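Local atomic coordinates of galectin (Xenopus laevis, PDB entry 3WUC), a protein that binds beta-galactosides such as lactose as a proto-type galectin, and may also bind laminin. Residues Cys50-Glu55 / Asn61-Asn66; Thr101-Leu104 / Lys108-Pro111. One frame throughout, in Å; residues are numbered along the deposited sequence. Where two conformers were deposited one is given.

Contact 1: Cys50-Glu55 / Asn61-Asn66; sequences CNPRFE and NTIVLN. With GAL (beta-D-galactopyranose), chain D; GLC (alpha-D-glucopyranose), chain C.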
# COMPACT_ATOMS: atom_id res chain seq x y z
N CYS B 50 -14.66 17.76 2.07
CA CYS B 50 -13.33 18.37 1.80
C CYS B 50 -13.29 18.60 0.32
O CYS B 50 -13.23 17.69 -0.47
CB CYS B 50 -12.26 17.39 2.24
SG CYS B 50 -10.61 17.99 1.90
N ASN B 51 -13.34 19.89 -0.06
CA ASN B 51 -13.58 20.29 -1.38
C ASN B 51 -12.51 21.26 -1.96
O ASN B 51 -12.71 22.47 -2.03
CB ASN B 51 -14.98 20.90 -1.48
CG ASN B 51 -15.46 21.21 -2.92
OD1 ASN B 51 -16.24 22.22 -3.05
ND2 ASN B 51 -15.05 20.47 -3.96
N PRO B 52 -11.36 20.73 -2.36
CA PRO B 52 -10.45 21.64 -3.02
C PRO B 52 -11.00 22.16 -4.34
O PRO B 52 -11.50 21.43 -5.16
CB PRO B 52 -9.20 20.77 -3.22
CG PRO B 52 -9.29 19.61 -2.23
CD PRO B 52 -10.81 19.39 -2.22
N ARG B 53 -10.97 23.51 -4.50
CA ARG B 53 -11.50 24.23 -5.65
C ARG B 53 -10.38 24.90 -6.41
O ARG B 53 -9.71 25.80 -5.87
CB ARG B 53 -12.44 25.31 -5.22
CG ARG B 53 -13.71 24.65 -4.58
CD ARG B 53 -14.58 25.64 -3.79
NE ARG B 53 -15.81 24.98 -3.33
CZ ARG B 53 -16.95 25.62 -3.00
NH1 ARG B 53 -17.01 26.97 -3.00
NH2 ARG B 53 -17.99 24.92 -2.64
N PHE B 54 -10.22 24.42 -7.62
CA PHE B 54 -9.30 25.09 -8.57
C PHE B 54 -9.91 26.48 -8.94
O PHE B 54 -9.25 27.52 -8.79
CB PHE B 54 -9.00 24.20 -9.80
CG PHE B 54 -8.35 22.93 -9.44
CD1 PHE B 54 -6.99 22.89 -9.21
CD2 PHE B 54 -9.09 21.76 -9.30
CE1 PHE B 54 -6.35 21.68 -8.89
CE2 PHE B 54 -8.46 20.57 -8.97
CZ PHE B 54 -7.07 20.56 -8.78
N GLU B 55 -11.13 26.46 -9.43
CA GLU B 55 -11.93 27.67 -9.62
C GLU B 55 -13.41 27.33 -9.57
O GLU B 55 -13.92 26.71 -10.46
CB GLU B 55 -11.55 28.31 -10.98
CG GLU B 55 -11.58 29.82 -10.98
CD GLU B 55 -10.87 30.43 -12.18
OE1 GLU B 55 -11.59 30.95 -13.06
OE2 GLU B 55 -9.61 30.37 -12.26
N ASN B 61 -8.08 28.18 -6.23
CA ASN B 61 -7.01 27.47 -5.52
C ASN B 61 -7.15 27.50 -4.01
O ASN B 61 -6.24 27.83 -3.23
CB ASN B 61 -5.61 27.94 -5.97
CG ASN B 61 -5.39 27.77 -7.44
OD1 ASN B 61 -4.73 28.64 -8.08
ND2 ASN B 61 -5.94 26.78 -8.01
N THR B 62 -8.38 27.12 -3.57
CA THR B 62 -8.77 27.20 -2.18
C THR B 62 -9.49 25.91 -1.79
O THR B 62 -10.27 25.42 -2.62
CB THR B 62 -9.75 28.38 -1.97
OG1 THR B 62 -9.04 29.60 -2.26
CG2 THR B 62 -10.17 28.50 -0.58
N ILE B 63 -9.17 25.42 -0.58
CA ILE B 63 -9.91 24.31 0.01
C ILE B 63 -11.10 24.85 0.77
O ILE B 63 -10.97 25.64 1.72
CB ILE B 63 -9.03 23.43 0.90
CG1 ILE B 63 -7.80 22.98 0.16
CG2 ILE B 63 -9.81 22.22 1.34
CD1 ILE B 63 -6.80 22.20 0.99
N VAL B 64 -12.32 24.33 0.42
CA VAL B 64 -13.51 24.54 1.17
C VAL B 64 -13.84 23.29 1.97
O VAL B 64 -13.90 22.19 1.33
CB VAL B 64 -14.68 24.93 0.24
CG1 VAL B 64 -16.01 24.86 0.96
CG2 VAL B 64 -14.49 26.35 -0.30
N LEU B 65 -13.98 23.43 3.27
CA LEU B 65 -14.51 22.36 4.13
C LEU B 65 -15.90 22.76 4.65
O LEU B 65 -16.17 23.91 4.99
CB LEU B 65 -13.61 22.03 5.29
CG LEU B 65 -12.15 21.66 5.06
CD1 LEU B 65 -11.58 21.47 6.42
CD2 LEU B 65 -11.87 20.45 4.14
N ASN B 66 -16.80 21.77 4.72
CA ASN B 66 -18.08 22.07 5.35
C ASN B 66 -18.64 20.78 5.90
O ASN B 66 -18.05 19.73 5.73
CB ASN B 66 -19.06 22.69 4.30
CG ASN B 66 -20.08 23.62 4.93
OD1 ASN B 66 -20.30 23.62 6.15
ND2 ASN B 66 -20.75 24.37 4.04
C1 GAL D . -21.75 24.77 -2.56
C2 GAL D . -21.49 23.73 -3.61
C3 GAL D . -21.55 22.34 -3.01
C4 GAL D . -20.63 22.29 -1.79
C5 GAL D . -21.01 23.44 -0.84
C6 GAL D . -20.09 23.44 0.37
O2 GAL D . -22.57 23.84 -4.57
O3 GAL D . -21.32 21.35 -3.97
O4 GAL D . -19.24 22.31 -2.20
O5 GAL D . -20.82 24.67 -1.53
O6 GAL D . -20.33 24.53 1.24
C1 GLC C . -22.11 30.08 -2.37
C2 GLC C . -20.74 29.51 -1.96
C3 GLC C . -20.60 28.15 -2.65
C4 GLC C . -21.76 27.17 -2.43
C5 GLC C . -23.09 27.87 -2.77
C6 GLC C . -24.28 27.00 -2.34
O1 GLC C . -21.99 30.30 -3.75
O2 GLC C . -19.71 30.37 -2.40
O3 GLC C . -19.42 27.55 -2.07
O4 GLC C . -21.56 26.00 -3.26
O5 GLC C . -23.15 29.16 -2.10
O6 GLC C . -24.41 26.51 -0.96
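The guanidinium of Arg53 lies with one face over Val64, whose CG2 sits 3.3 Å from its plane and off toward the rim, while its edge faces Asn51 and the sugars. Two residues earlier on the same strand, Asn51 offers OD1, which takes two N-H groups of the arginine: Arg53 NE at 2.8 Å, nearly straight at 165°, and the more bent NH2; Arg34 NH1 is a further partner of OD1. This side-on grip, with OD1 in the guanidinium plane, fixes the rotation of the group. The extended Arg53 chain then carries NH1 to within 2.6 Å of O3 of the glucose, and NH2 to 2.9 Å from O4 of the galactose. Asp59 holds NH1 in a salt bridge, and Phe35 O binds Asn51 ND2. From the other strand Asn66 ND2 gives a straight bond of 2.8 Å to galactose O6. The sheet's other face is apolar: Cys50 SG touches Leu65 CD2 at 3.6 Å in the conformer given, and Pro52 CB meets Ile63 CG1. Paired backbone bonds join Asn51 with Val64 and Arg53 with Thr62; Asn61 and Thr62 both face Arg53, a G1 beta bulge, and Asn61 N bonds to Phe54 O. This antiparallel hairpin, with its Asn and Arg side chains turned to the sugar, belongs to the carbohydrate-binding site of the galectin beta-sandwich.

Contact 2: Thr101-Leu104 / Lys108-Pro111; sequences TVHL and KEIP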
# COMPACT_ATOMS: atom_id res chain seq x y z
N THR B 101 -8.86 15.63 11.87
CA THR B 101 -7.70 16.22 11.29
C THR B 101 -7.61 15.81 9.80
O THR B 101 -7.53 14.61 9.52
CB THR B 101 -6.38 15.85 12.01
OG1 THR B 101 -6.44 16.27 13.41
CG2 THR B 101 -5.25 16.58 11.35
N VAL B 102 -7.64 16.77 8.89
CA VAL B 102 -7.44 16.54 7.45
C VAL B 102 -5.92 16.74 7.18
O VAL B 102 -5.41 17.88 7.34
CB VAL B 102 -8.23 17.45 6.52
CG1 VAL B 102 -8.07 17.05 5.09
CG2 VAL B 102 -9.73 17.49 7.01
N HIS B 103 -5.20 15.64 6.90
CA HIS B 103 -3.79 15.68 6.52
C HIS B 103 -3.66 15.90 5.04
O HIS B 103 -3.99 15.04 4.20
CB HIS B 103 -3.07 14.39 6.87
CG HIS B 103 -2.98 14.12 8.32
ND1 HIS B 103 -1.92 14.55 9.09
CD2 HIS B 103 -3.87 13.57 9.19
CE1 HIS B 103 -2.10 14.18 10.35
NE2 HIS B 103 -3.27 13.57 10.43
N LEU B 104 -3.19 17.06 4.66
CA LEU B 104 -2.94 17.39 3.32
C LEU B 104 -1.59 16.76 2.82
O LEU B 104 -0.70 16.58 3.69
CB LEU B 104 -2.89 18.92 3.15
CG LEU B 104 -4.12 19.75 3.64
CD1 LEU B 104 -3.92 21.17 3.43
CD2 LEU B 104 -5.35 19.23 2.89
N LYS B 108 0.75 19.65 5.73
CA LYS B 108 -0.10 20.47 6.58
C LYS B 108 -1.33 19.73 7.03
O LYS B 108 -1.72 18.76 6.41
CB LYS B 108 -0.50 21.71 5.85
CG LYS B 108 0.65 22.67 5.44
CD LYS B 108 0.05 23.79 4.58
CE LYS B 108 1.07 24.85 4.18
NZ LYS B 108 1.89 24.36 3.06
N GLU B 109 -1.86 20.14 8.14
CA GLU B 109 -3.10 19.57 8.66
C GLU B 109 -4.12 20.68 8.83
O GLU B 109 -3.82 21.88 9.08
CB GLU B 109 -2.87 18.97 10.00
CG GLU B 109 -1.71 18.08 10.15
CD GLU B 109 -1.55 17.67 11.60
OE1 GLU B 109 -2.10 18.37 12.51
OE2 GLU B 109 -0.90 16.63 11.81
N ILE B 110 -5.36 20.31 8.64
CA ILE B 110 -6.46 21.22 8.79
C ILE B 110 -7.37 20.63 9.87
O ILE B 110 -7.93 19.57 9.65
CB ILE B 110 -7.18 21.34 7.46
CG1 ILE B 110 -6.13 21.63 6.40
CG2 ILE B 110 -8.25 22.44 7.48
CD1 ILE B 110 -5.41 22.89 6.75
N PRO B 111 -7.53 21.29 11.02
CA PRO B 111 -8.52 20.78 12.03
C PRO B 111 -9.93 21.08 11.54
O PRO B 111 -10.19 22.10 10.89
CB PRO B 111 -8.19 21.56 13.32
CG PRO B 111 -7.47 22.78 12.83
CD PRO B 111 -6.81 22.53 11.49
O HOH W 1 0.56 16.10 9.11
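Leu104 and Ile110 make the close-packed side of this hairpin, Leu104 CD1 resting 3.7 Å from Ile110 CG1 in the conformer given, and Val102 lies beside the isoleucine, with 4.1 Å between Val102 CB and Ile110 CB. Paired backbone bonds hold Val102 to Ile110, and a third joins Leu104 N to Lys108 O at 2.8 Å where the strands give way to the turn. Glu109 CA also lies 3.2 Å from Val102 O, in a CA-H...O contact. The opposite face is polar and more open to solvent. There Glu109, extended beyond CG, runs alongside His103 and points the same way, its carboxylate turned 83° from the imidazole plane; Glu109 OE2 comes to 3.1 Å from His103 CE1. A water in the ring plane is hydrogen-bonded to His103 ND1 and Glu109 OE2, while Asp95 takes up NE2. Thr101 CG2, anti to its own nitrogen, reaches over one face of the imidazole and also meets Glu109 CB at 3.6 Å. Lys108 leads away to a salt bridge with Asp106. Strand 109-113 is an edge strand of its five-stranded sheet within this chain; strand 99-103 lies between it and strand 89-96, and Leu104 and Ile110 pack on Ile63 and Leu65 of strand 62-69 in the facing sheet.

Contacts 1 and 2 are antiparallel hairpins from the two facing sheets of one beta-sandwich, their centres 13 Å apart, and they share no strand. They meet through their apolar faces: in the conformers given Leu65 CD1 lies 3.6 Å from Ile110 CG2, Ile63 CD1 packs on Leu104 CD2, and Cys50 SG nears Val102 CG1. Contact 1 is largely buried, whereas contact 2 is only partly so. Their outward faces differ in chemistry. That of 50-55 / 61-66 turns Asn51 and Arg53 to a bound disaccharide, while that of 101-104 / 108-111 carries a histidine and a glutamate bridged by water.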